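Local coordinates for putative Glycerophosphoryl diester phosphodiesterase (Silicibacter pomeroyi, PDB 3L12), which is of unknown function but belongs to the glycerophosphoryl diester phosphodiesterase family of TIM-barrel proteins and binds a magnesium ion, at residues A[23-27]-A[37-41]; A[129-134]-A[173-179]; A[144-150]-A[182-188]. All blocks are in the same frame, centred on the assembly; numbering follows the deposited sequence.

Contact 1: A[23-27]-A[37-41]; sequences HRGAR and GFAFT
Gly25 lies against helix 35-43, touched by Phe38 and Thr41. The ring of Phe38 brings CE1 to 3.4 Å from Gly25 N, meeting the peptide that joins Arg24 to Gly25 at a slant, while Thr41 OG1 sits 3.0 Å from Gly25 C. That is a close approach without a hydrogen bond; the hydroxyl spends its hydrogen bond on its own helix, at 2.8 Å to Gly37 O. With OG1 anti to its carbonyl carbon (chi1 -60°), Thr41 reaches back one turn, and its OG1 and N grip Gly37 O from opposite faces of the carbonyl. Farther along, Ala26 CB meets the edge of the Phe40 ring, 3.7 Å from CE2. Gly25 has backbone angles (phi 98°, psi -103°) that suit glycine, and its bare CA lets the Phe38 ring lie close, with CD1 3.6 Å from Gly25 CA. Arg24 leaves the backbone on the side away from the helix, and its NH1 forms a salt bridge with Glu32; on the helix, the Phe40 ring also meets Phe40 of the second subunit. The arrangement is a loop after strand 19-23 packed on helix 35-43 that follows it, as at the C-terminal strand ends of a TIM barrel, here beside the magnesium site.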
loop_
_atom_site.group_PDB
_atom_site.type_symbol
_atom_site.label_atom_id
_atom_site.label_comp_id
_atom_site.label_asym_id
_atom_site.label_seq_id
_atom_site.Cartn_x
_atom_site.Cartn_y
_atom_site.Cartn_z
ATOM N N HIS A 23 -10.353 -3.241 6.028
ATOM C CA HIS A 23 -11.677 -3.107 5.384
ATOM C C HIS A 23 -11.573 -3.319 3.858
ATOM O O HIS A 23 -10.910 -2.534 3.140
ATOM C CB HIS A 23 -12.268 -1.745 5.695
ATOM C CG HIS A 23 -13.703 -1.631 5.322
ATOM N ND1 HIS A 23 -14.174 -0.602 4.525
ATOM C CD2 HIS A 23 -14.764 -2.416 5.604
ATOM C CE1 HIS A 23 -15.496 -0.744 4.389
ATOM N NE2 HIS A 23 -15.862 -1.849 5.015
ATOM N N ARG A 24 -12.208 -4.399 3.365
ATOM C CA ARG A 24 -12.137 -4.832 1.953
ATOM C C ARG A 24 -10.685 -5.012 1.534
ATOM O O ARG A 24 -10.353 -4.866 0.420
ATOM C CB ARG A 24 -12.870 -3.843 1.023
ATOM C CG ARG A 24 -14.243 -3.516 1.556
ATOM C CD ARG A 24 -15.015 -2.577 0.671
ATOM N NE ARG A 24 -16.253 -2.274 1.356
ATOM C CZ ARG A 24 -17.157 -1.360 0.966
ATOM N NH1 ARG A 24 -17.000 -0.638 -0.155
ATOM N NH2 ARG A 24 -18.216 -1.135 1.746
ATOM N N GLY A 25 -9.837 -5.387 2.488
ATOM C CA GLY A 25 -8.409 -5.396 2.268
ATOM C C GLY A 25 -7.867 -4.102 2.847
ATOM O O GLY A 25 -7.716 -3.946 4.075
ATOM N N ALA A 26 -7.561 -3.123 1.991
ATOM C CA ALA A 26 -7.052 -1.810 2.415
ATOM C C ALA A 26 -7.540 -0.805 1.375
ATOM O O ALA A 26 -6.777 -0.343 0.558
ATOM C CB ALA A 26 -5.579 -1.778 2.485
ATOM N N ARG A 27 -8.837 -0.529 1.402
ATOM C CA ARG A 27 -9.460 0.329 0.416
ATOM C C ARG A 27 -8.802 1.707 0.286
ATOM O O ARG A 27 -8.829 2.327 -0.767
ATOM C CB ARG A 27 -10.951 0.451 0.746
ATOM C CG ARG A 27 -11.748 1.470 -0.096
ATOM C CD ARG A 27 -13.249 1.389 0.103
ATOM N NE ARG A 27 -13.660 1.676 1.490
ATOM C CZ ARG A 27 -14.856 2.019 1.883
ATOM N NH1 ARG A 27 -15.871 2.146 1.023
ATOM N NH2 ARG A 27 -15.063 2.314 3.161
ATOM N N GLY A 37 -5.243 -6.284 -3.499
ATOM C CA GLY A 37 -5.369 -5.502 -2.296
ATOM C C GLY A 37 -5.284 -6.367 -1.051
ATOM O O GLY A 37 -4.744 -5.945 -0.020
ATOM N N PHE A 38 -5.791 -7.618 -1.149
ATOM C CA PHE A 38 -5.689 -8.513 0.008
ATOM C C PHE A 38 -4.255 -8.921 0.266
ATOM O O PHE A 38 -3.826 -8.934 1.406
ATOM C CB PHE A 38 -6.626 -9.734 -0.099
ATOM C CG PHE A 38 -8.088 -9.398 -0.065
ATOM C CD1 PHE A 38 -8.644 -8.753 1.037
ATOM C CD2 PHE A 38 -8.930 -9.678 -1.146
ATOM C CE1 PHE A 38 -10.008 -8.446 1.077
ATOM C CE2 PHE A 38 -10.274 -9.341 -1.110
ATOM C CZ PHE A 38 -10.817 -8.746 0.011
ATOM N N ALA A 39 -3.505 -9.191 -0.794
ATOM C CA ALA A 39 -2.110 -9.541 -0.632
ATOM C C ALA A 39 -1.322 -8.394 -0.066
ATOM O O ALA A 39 -0.435 -8.592 0.778
ATOM C CB ALA A 39 -1.510 -9.970 -1.961
ATOM N N PHE A 40 -1.598 -7.173 -0.539
ATOM C CA PHE A 40 -0.937 -6.010 0.013
ATOM C C PHE A 40 -1.220 -5.917 1.550
ATOM O O PHE A 40 -0.302 -5.708 2.373
ATOM C CB PHE A 40 -1.438 -4.699 -0.614
ATOM C CG PHE A 40 -1.188 -3.509 0.302
ATOM C CD1 PHE A 40 0.126 -3.099 0.508
ATOM C CD2 PHE A 40 -2.214 -2.902 1.048
ATOM C CE1 PHE A 40 0.428 -2.062 1.386
ATOM C CE2 PHE A 40 -1.899 -1.886 1.925
ATOM C CZ PHE A 40 -0.579 -1.471 2.086
ATOM N N THR A 41 -2.483 -6.097 1.914
ATOM C CA THR A 41 -2.934 -5.967 3.310
ATOM C C THR A 41 -2.177 -6.913 4.182
ATOM O O THR A 41 -1.679 -6.525 5.286
ATOM C CB THR A 41 -4.464 -6.153 3.411
ATOM O OG1 THR A 41 -5.081 -5.134 2.599
ATOM C CG2 THR A 41 -4.984 -5.967 4.838
#

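Contact 2: A[129-134]-A[173-179]; sequences LGELLD and DVRRYRM
Packing between Leu133 and the end of helix 160-176 forms the middle of this contact. Leu133 CD1 rests on the backbone at Asp173, 3.6 Å from Asp173 O. Its apolar partners are Val174 CG2, met by CD1, Tyr177 CD2, 3.8 Å from Leu133 CB, and CG of Met179, a selenomethionine. The first torsion of Leu133 (chi1 -63°, CG anti to the carbonyl carbon) sends CD1 to the helix at Asp173 and Val174, and CD2 to Met179 beyond the helix end. Leu129 CD2 packs 3.5 Å from Asp173 OD2.

Aromatic contacts come next. The Tyr177 ring lies over the backbone of helix 129-137: one face takes Gly130 O, 3.5 Å from CE2, and Asp134 N, two atoms already joined by a helix hydrogen bond. Arg176 CG sits over the opposite face. Asp134 CB adds a contact of 3.6 Å to CE1 of Tyr177, with the carboxylate and ring planes 34° apart.

Polar linkage is indirect. One water accepts from Gly130 N at 3.0 Å and donates to Asp173 OD2 at 2.7 Å, tying an amide in the first turn of one helix to a carboxylate on the other.

A Schellman motif with Arg178 as its C-prime residue ends the second helix, Met179 N bonding Val174 O and Arg178 N bonding Arg175 O. No direct hydrogen bond crosses between the segments, so helix 129-137 and the C-terminal end of helix 160-176 with its following turn are joined mainly by packing, a water supplying a polar bridge.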
loop_
_atom_site.group_PDB
_atom_site.type_symbol
_atom_site.label_atom_id
_atom_site.label_comp_id
_atom_site.label_asym_id
_atom_site.label_seq_id
_atom_site.Cartn_x
_atom_site.Cartn_y
_atom_site.Cartn_z
ATOM N N LEU A 129 -15.148 -15.944 -4.338
ATOM C CA LEU A 129 -14.822 -16.189 -2.921
ATOM C C LEU A 129 -13.772 -17.286 -2.804
ATOM O O LEU A 129 -12.832 -17.156 -2.026
ATOM C CB LEU A 129 -16.072 -16.588 -2.154
ATOM C CG LEU A 129 -15.791 -17.066 -0.745
ATOM C CD1 LEU A 129 -15.108 -15.986 0.087
ATOM C CD2 LEU A 129 -17.082 -17.526 -0.161
ATOM N N GLY A 130 -13.922 -18.327 -3.624
ATOM C CA GLY A 130 -12.978 -19.456 -3.637
ATOM C C GLY A 130 -11.551 -19.025 -3.892
ATOM O O GLY A 130 -10.616 -19.550 -3.290
ATOM N N GLU A 131 -11.388 -18.047 -4.781
ATOM C CA GLU A 131 -10.069 -17.516 -5.099
ATOM C C GLU A 131 -9.458 -16.799 -3.934
ATOM O O GLU A 131 -8.269 -16.903 -3.701
ATOM C CB GLU A 131 -10.129 -16.581 -6.315
ATOM C CG GLU A 131 -10.433 -17.340 -7.574
ATOM C CD GLU A 131 -10.776 -16.494 -8.774
ATOM O OE1 GLU A 131 -11.290 -15.365 -8.652
ATOM O OE2 GLU A 131 -10.560 -17.015 -9.909
ATOM N N LEU A 132 -10.251 -16.012 -3.230
ATOM C CA LEU A 132 -9.756 -15.353 -2.053
ATOM C C LEU A 132 -9.395 -16.381 -0.985
ATOM O O LEU A 132 -8.370 -16.262 -0.315
ATOM C CB LEU A 132 -10.776 -14.342 -1.545
ATOM C CG LEU A 132 -10.394 -13.731 -0.208
ATOM C CD1 LEU A 132 -9.020 -12.945 -0.260
ATOM C CD2 LEU A 132 -11.510 -12.850 0.250
ATOM N N LEU A 133 -10.220 -17.411 -0.810
ATOM C CA LEU A 133 -9.915 -18.382 0.240
ATOM C C LEU A 133 -8.667 -19.188 -0.105
ATOM O O LEU A 133 -7.901 -19.507 0.793
ATOM C CB LEU A 133 -11.105 -19.283 0.522
ATOM C CG LEU A 133 -12.344 -18.543 1.046
ATOM C CD1 LEU A 133 -13.477 -19.555 1.192
ATOM C CD2 LEU A 133 -12.188 -17.707 2.393
ATOM N N ASP A 134 -8.462 -19.510 -1.379
ATOM C CA ASP A 134 -7.241 -20.183 -1.843
ATOM C C ASP A 134 -5.983 -19.331 -1.514
ATOM O O ASP A 134 -4.953 -19.826 -0.957
ATOM C CB ASP A 134 -7.349 -20.436 -3.346
ATOM C CG ASP A 134 -6.325 -21.437 -3.873
ATOM O OD1 ASP A 134 -5.752 -22.235 -3.106
ATOM O OD2 ASP A 134 -6.149 -21.470 -5.090
ATOM N N ASP A 173 -17.581 -23.197 -0.039
ATOM C CA ASP A 173 -16.254 -22.604 -0.316
ATOM C C ASP A 173 -15.357 -22.616 0.901
ATOM O O ASP A 173 -14.180 -23.024 0.822
ATOM C CB ASP A 173 -16.372 -21.165 -0.814
ATOM C CG ASP A 173 -16.744 -21.057 -2.279
ATOM O OD1 ASP A 173 -16.653 -22.040 -3.039
ATOM O OD2 ASP A 173 -17.173 -19.947 -2.664
ATOM N N VAL A 174 -15.891 -22.172 2.045
ATOM C CA VAL A 174 -15.118 -22.132 3.294
ATOM C C VAL A 174 -14.578 -23.529 3.623
ATOM O O VAL A 174 -13.392 -23.702 3.962
ATOM C CB VAL A 174 -15.968 -21.573 4.469
ATOM C CG1 VAL A 174 -15.222 -21.703 5.787
ATOM C CG2 VAL A 174 -16.343 -20.101 4.236
ATOM N N ARG A 175 -15.450 -24.535 3.478
ATOM C CA ARG A 175 -15.077 -25.920 3.754
ATOM C C ARG A 175 -14.049 -26.479 2.758
ATOM O O ARG A 175 -13.076 -27.137 3.183
ATOM C CB ARG A 175 -16.339 -26.784 3.846
ATOM C CG ARG A 175 -17.143 -26.385 5.057
ATOM C CD ARG A 175 -18.191 -27.354 5.455
ATOM N NE ARG A 175 -18.794 -26.869 6.699
ATOM C CZ ARG A 175 -20.066 -26.519 6.888
ATOM N NH1 ARG A 175 -20.999 -26.666 5.938
ATOM N NH2 ARG A 175 -20.434 -26.120 8.101
ATOM N N ARG A 176 -14.223 -26.180 1.469
ATOM C CA ARG A 176 -13.302 -26.638 0.413
ATOM C C ARG A 176 -11.854 -26.233 0.710
ATOM O O ARG A 176 -10.916 -27.027 0.478
ATOM C CB ARG A 176 -13.747 -26.090 -0.965
ATOM C CG ARG A 176 -12.870 -26.510 -2.175
ATOM C CD ARG A 176 -13.365 -25.945 -3.512
ATOM N N TYR A 177 -11.667 -25.018 1.220
ATOM C CA TYR A 177 -10.351 -24.478 1.541
ATOM C C TYR A 177 -9.955 -24.598 3.029
ATOM O O TYR A 177 -8.977 -23.988 3.482
ATOM C CB TYR A 177 -10.247 -23.012 1.024
ATOM C CG TYR A 177 -10.322 -22.982 -0.452
ATOM C CD1 TYR A 177 -9.222 -23.319 -1.211
ATOM C CD2 TYR A 177 -11.518 -22.719 -1.106
ATOM C CE1 TYR A 177 -9.295 -23.383 -2.573
ATOM C CE2 TYR A 177 -11.610 -22.766 -2.492
ATOM C CZ TYR A 177 -10.478 -23.098 -3.211
ATOM O OH TYR A 177 -10.503 -23.163 -4.568
ATOM N N ARG A 178 -10.725 -25.360 3.801
ATOM C CA ARG A 178 -10.419 -25.624 5.208
ATOM C C ARG A 178 -10.206 -24.330 5.994
ATOM O O ARG A 178 -9.271 -24.220 6.818
ATOM C CB ARG A 178 -9.184 -26.532 5.342
ATOM C CG ARG A 178 -9.319 -27.867 4.678
ATOM C CD ARG A 178 -8.098 -28.738 5.017
ATOM N NE ARG A 178 -8.231 -30.135 4.615
ATOM C CZ ARG A 178 -8.493 -31.181 5.418
ATOM N NH1 ARG A 178 -8.669 -31.058 6.734
ATOM N NH2 ARG A 178 -8.585 -32.400 4.886
HETATM N N MSE A 179 -11.046 -23.329 5.695
HETATM C CA MSE A 179 -10.932 -22.063 6.357
HETATM C C MSE A 179 -11.857 -21.902 7.554
HETATM O O MSE A 179 -11.976 -20.799 8.114
HETATM C CB MSE A 179 -11.102 -20.924 5.318
HETATM C CG MSE A 179 -9.877 -20.682 4.474
HETATM SE SE MSE A 179 -8.326 -20.059 5.425
HETATM C CE MSE A 179 -7.365 -21.708 5.874
HETATM O O HOH W 1 -16.584 -18.793 -4.983
#

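Contact 3: A[144-150]-A[182-188]; sequences PYLLLEL and RTVMHSF. With MG (magnesium ion), chain C.
Strands 145-150 and 183-187 are neighbours in the parallel barrel sheet and the two ends of a beta-alpha-beta unit whose crossover is helix 160-176. Five backbone hydrogen bonds step between them: Leu146 N to Arg182 O (2.8 Å), Val184 N to Leu146 O, Leu148 N to Val184 O, His186 N to Leu148 O and Leu150 N to His186 O. The last arrives almost straight on to the carbonyl, whereas His186 N comes to Leu148 O tilted 32° from its plane. Glu149 CA also makes a CA-H...O contact of 3.1 Å with His186 O.

At the N-terminal end, Arg182 folds over Tyr145. Its CD sits above the centre of the ring, 3.8 Å from the centroid, and the guanidinium continues nearly parallel to it, the planes 16° apart, as an off-centre cation-pi stack. A bend at chi2 (-70°) lays the chain on the ring, while NE bonds to Ala143 O. Pro144 O is buried here without a partner in the model.

In this TIM-barrel fold the metal site gathers at the C-terminal strand ends, and Glu149 OE1 binds the magnesium ion at 2.0 Å, with Glu50, Asp52 and two waters among the other ligands. Beside Glu149, on the same face of the sheet, His186 lies with Leu147 CG over the centre of its ring (3.7 Å from the centroid) and Glu149 CB at its edge. Ser206 OG hydrogen-bonds His186 ND1 and an unidentified ligand hydrogen-bonds NE2, which together should fix the turn of the ring. Next along, Ser187 OG donates in the carbonyl plane to Leu150 O, and a water donates to both that oxygen and Glu149 OE2 (2.7 Å) while accepting from Phe188 N.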
loop_
_atom_site.group_PDB
_atom_site.type_symbol
_atom_site.label_atom_id
_atom_site.label_comp_id
_atom_site.label_asym_id
_atom_site.label_seq_id
_atom_site.Cartn_x
_atom_site.Cartn_y
_atom_site.Cartn_z
ATOM N N PRO A 144 -4.922 -15.152 7.538
ATOM C CA PRO A 144 -5.638 -14.198 8.367
ATOM C C PRO A 144 -6.972 -14.683 8.901
ATOM O O PRO A 144 -7.554 -15.657 8.383
ATOM C CB PRO A 144 -5.923 -13.058 7.403
ATOM C CG PRO A 144 -5.932 -13.695 6.092
ATOM C CD PRO A 144 -4.980 -14.823 6.100
ATOM N N TYR A 145 -7.464 -13.982 9.908
ATOM C CA TYR A 145 -8.808 -14.182 10.397
ATOM C C TYR A 145 -9.682 -13.477 9.361
ATOM O O TYR A 145 -9.295 -12.426 8.808
ATOM C CB TYR A 145 -8.951 -13.597 11.816
ATOM C CG TYR A 145 -8.177 -14.447 12.763
ATOM C CD1 TYR A 145 -6.812 -14.277 12.951
ATOM C CD2 TYR A 145 -8.795 -15.490 13.399
ATOM C CE1 TYR A 145 -6.095 -15.162 13.776
ATOM C CE2 TYR A 145 -8.090 -16.327 14.237
ATOM C CZ TYR A 145 -6.752 -16.152 14.413
ATOM O OH TYR A 145 -6.106 -17.037 15.251
ATOM N N LEU A 146 -10.865 -14.026 9.114
ATOM C CA LEU A 146 -11.770 -13.501 8.095
ATOM C C LEU A 146 -13.133 -13.108 8.674
ATOM O O LEU A 146 -13.830 -13.919 9.297
ATOM C CB LEU A 146 -11.994 -14.584 7.039
ATOM C CG LEU A 146 -10.771 -15.237 6.391
ATOM C CD1 LEU A 146 -11.252 -16.309 5.419
ATOM C CD2 LEU A 146 -9.900 -14.272 5.670
ATOM N N LEU A 147 -13.506 -11.861 8.466
ATOM C CA LEU A 147 -14.797 -11.335 8.825
ATOM C C LEU A 147 -15.522 -11.293 7.468
ATOM O O LEU A 147 -15.372 -10.365 6.673
ATOM C CB LEU A 147 -14.581 -9.963 9.441
ATOM C CG LEU A 147 -15.628 -9.337 10.285
ATOM C CD1 LEU A 147 -16.054 -10.264 11.506
ATOM C CD2 LEU A 147 -15.129 -7.995 10.777
ATOM N N LEU A 148 -16.274 -12.358 7.202
ATOM C CA LEU A 148 -16.919 -12.585 5.910
ATOM C C LEU A 148 -18.323 -12.014 5.958
ATOM O O LEU A 148 -19.246 -12.549 6.603
ATOM C CB LEU A 148 -16.874 -14.081 5.615
ATOM C CG LEU A 148 -17.321 -14.563 4.256
ATOM C CD1 LEU A 148 -16.839 -15.998 4.106
ATOM C CD2 LEU A 148 -18.847 -14.420 3.999
ATOM N N GLU A 149 -18.477 -10.869 5.303
ATOM C CA GLU A 149 -19.773 -10.157 5.315
ATOM C C GLU A 149 -20.673 -10.756 4.225
ATOM O O GLU A 149 -20.411 -10.582 3.020
ATOM C CB GLU A 149 -19.641 -8.648 5.133
ATOM C CG GLU A 149 -20.972 -7.962 5.426
ATOM C CD GLU A 149 -21.043 -6.471 5.197
ATOM O OE1 GLU A 149 -20.025 -5.778 5.215
ATOM O OE2 GLU A 149 -22.219 -5.977 5.062
ATOM N N LEU A 150 -21.730 -11.440 4.645
ATOM C CA LEU A 150 -22.742 -11.911 3.710
ATOM C C LEU A 150 -23.662 -10.731 3.385
ATOM O O LEU A 150 -24.281 -10.183 4.305
ATOM C CB LEU A 150 -23.543 -13.033 4.322
ATOM C CG LEU A 150 -22.785 -14.370 4.500
ATOM C CD1 LEU A 150 -22.181 -14.384 5.878
ATOM C CD2 LEU A 150 -23.672 -15.576 4.296
ATOM N N ARG A 182 -10.591 -19.960 10.717
ATOM C CA ARG A 182 -10.373 -18.521 10.592
ATOM C C ARG A 182 -11.600 -17.711 10.217
ATOM O O ARG A 182 -11.534 -16.471 10.206
ATOM C CB ARG A 182 -9.354 -18.293 9.480
ATOM C CG ARG A 182 -7.925 -18.748 9.801
ATOM C CD ARG A 182 -7.332 -17.850 10.837
ATOM N NE ARG A 182 -5.913 -18.121 10.946
ATOM C CZ ARG A 182 -5.401 -19.045 11.731
ATOM N NH1 ARG A 182 -6.185 -19.783 12.491
ATOM N NH2 ARG A 182 -4.086 -19.239 11.755
ATOM N N THR A 183 -12.734 -18.347 9.976
ATOM C CA THR A 183 -13.893 -17.641 9.447
ATOM C C THR A 183 -14.999 -17.301 10.448
ATOM O O THR A 183 -15.444 -18.128 11.228
ATOM C CB THR A 183 -14.527 -18.492 8.324
ATOM O OG1 THR A 183 -13.541 -18.743 7.307
ATOM C CG2 THR A 183 -15.758 -17.772 7.722
ATOM N N VAL A 184 -15.448 -16.052 10.335
ATOM C CA VAL A 184 -16.541 -15.522 11.096
ATOM C C VAL A 184 -17.621 -15.066 10.140
ATOM O O VAL A 184 -17.350 -14.315 9.207
ATOM C CB VAL A 184 -16.098 -14.322 11.961
ATOM C CG1 VAL A 184 -17.273 -13.756 12.769
ATOM C CG2 VAL A 184 -14.962 -14.724 12.868
HETATM N N MSE A 185 -18.850 -15.526 10.358
HETATM C CA MSE A 185 -19.978 -15.175 9.523
HETATM C C MSE A 185 -20.577 -13.858 10.046
HETATM O O MSE A 185 -20.983 -13.777 11.175
HETATM C CB MSE A 185 -20.956 -16.334 9.502
HETATM C CG MSE A 185 -20.315 -17.637 8.994
HETATM SE SE MSE A 185 -19.883 -17.699 7.128
HETATM C CE MSE A 185 -21.527 -18.368 6.469
ATOM N N HIS A 186 -20.629 -12.844 9.181
ATOM C CA HIS A 186 -20.845 -11.438 9.552
ATOM C C HIS A 186 -21.903 -10.808 8.665
ATOM O O HIS A 186 -21.856 -11.008 7.453
ATOM C CB HIS A 186 -19.439 -10.813 9.395
ATOM C CG HIS A 186 -19.294 -9.342 9.606
ATOM N ND1 HIS A 186 -19.324 -8.744 10.849
ATOM C CD2 HIS A 186 -18.942 -8.367 8.726
ATOM C CE1 HIS A 186 -19.058 -7.451 10.709
ATOM N NE2 HIS A 186 -18.816 -7.202 9.437
ATOM N N SER A 187 -22.857 -10.061 9.241
ATOM C CA SER A 187 -23.893 -9.465 8.416
ATOM C C SER A 187 -24.755 -8.440 9.108
ATOM O O SER A 187 -24.930 -8.469 10.329
ATOM C CB SER A 187 -24.852 -10.604 7.933
ATOM O OG SER A 187 -25.616 -10.225 6.786
ATOM N N PHE A 188 -25.327 -7.587 8.275
ATOM C CA PHE A 188 -26.418 -6.729 8.686
ATOM C C PHE A 188 -27.720 -7.534 8.700
ATOM O O PHE A 188 -28.665 -7.143 9.350
ATOM C CB PHE A 188 -26.649 -5.550 7.738
ATOM C CG PHE A 188 -25.773 -4.353 8.007
ATOM C CD1 PHE A 188 -26.057 -3.481 9.035
ATOM C CD2 PHE A 188 -24.702 -4.103 7.198
ATOM C CE1 PHE A 188 -25.269 -2.332 9.224
ATOM C CE2 PHE A 188 -23.909 -2.958 7.418
ATOM C CZ PHE A 188 -24.219 -2.107 8.413
HETATM MG MG MG C . -18.471 -4.971 4.327
HETATM O O HOH W 2 -24.416 -7.438 5.444
HETATM O O HOH W 3 -19.703 -3.517 3.368
HETATM O O HOH W 4 -16.842 -4.252 3.256
#

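How the contacts relate
The three contacts occupy different places in one barrel. Contact 3 is the innermost, strand on strand; it is held by backbone hydrogen bonds and also carries the metal ligand Glu149. Contact 2 is only partly buried, joins two outer helices, and relies on packing with a water bridge. Contact 1, also buried, sets a loop on a helix with no hydrogen bond across. Contacts 2 and 3 share the unit running through helix 160-176, and they touch where Leu133 CD2 lies 3.5 Å from Leu146 CD1. Phe38 of contact 1 packs on Leu132 of contact 2. Contacts 1 and 3 do not touch, yet Glu149 binds the magnesium ion and the Arg24 side chain lies about 5 Å from it.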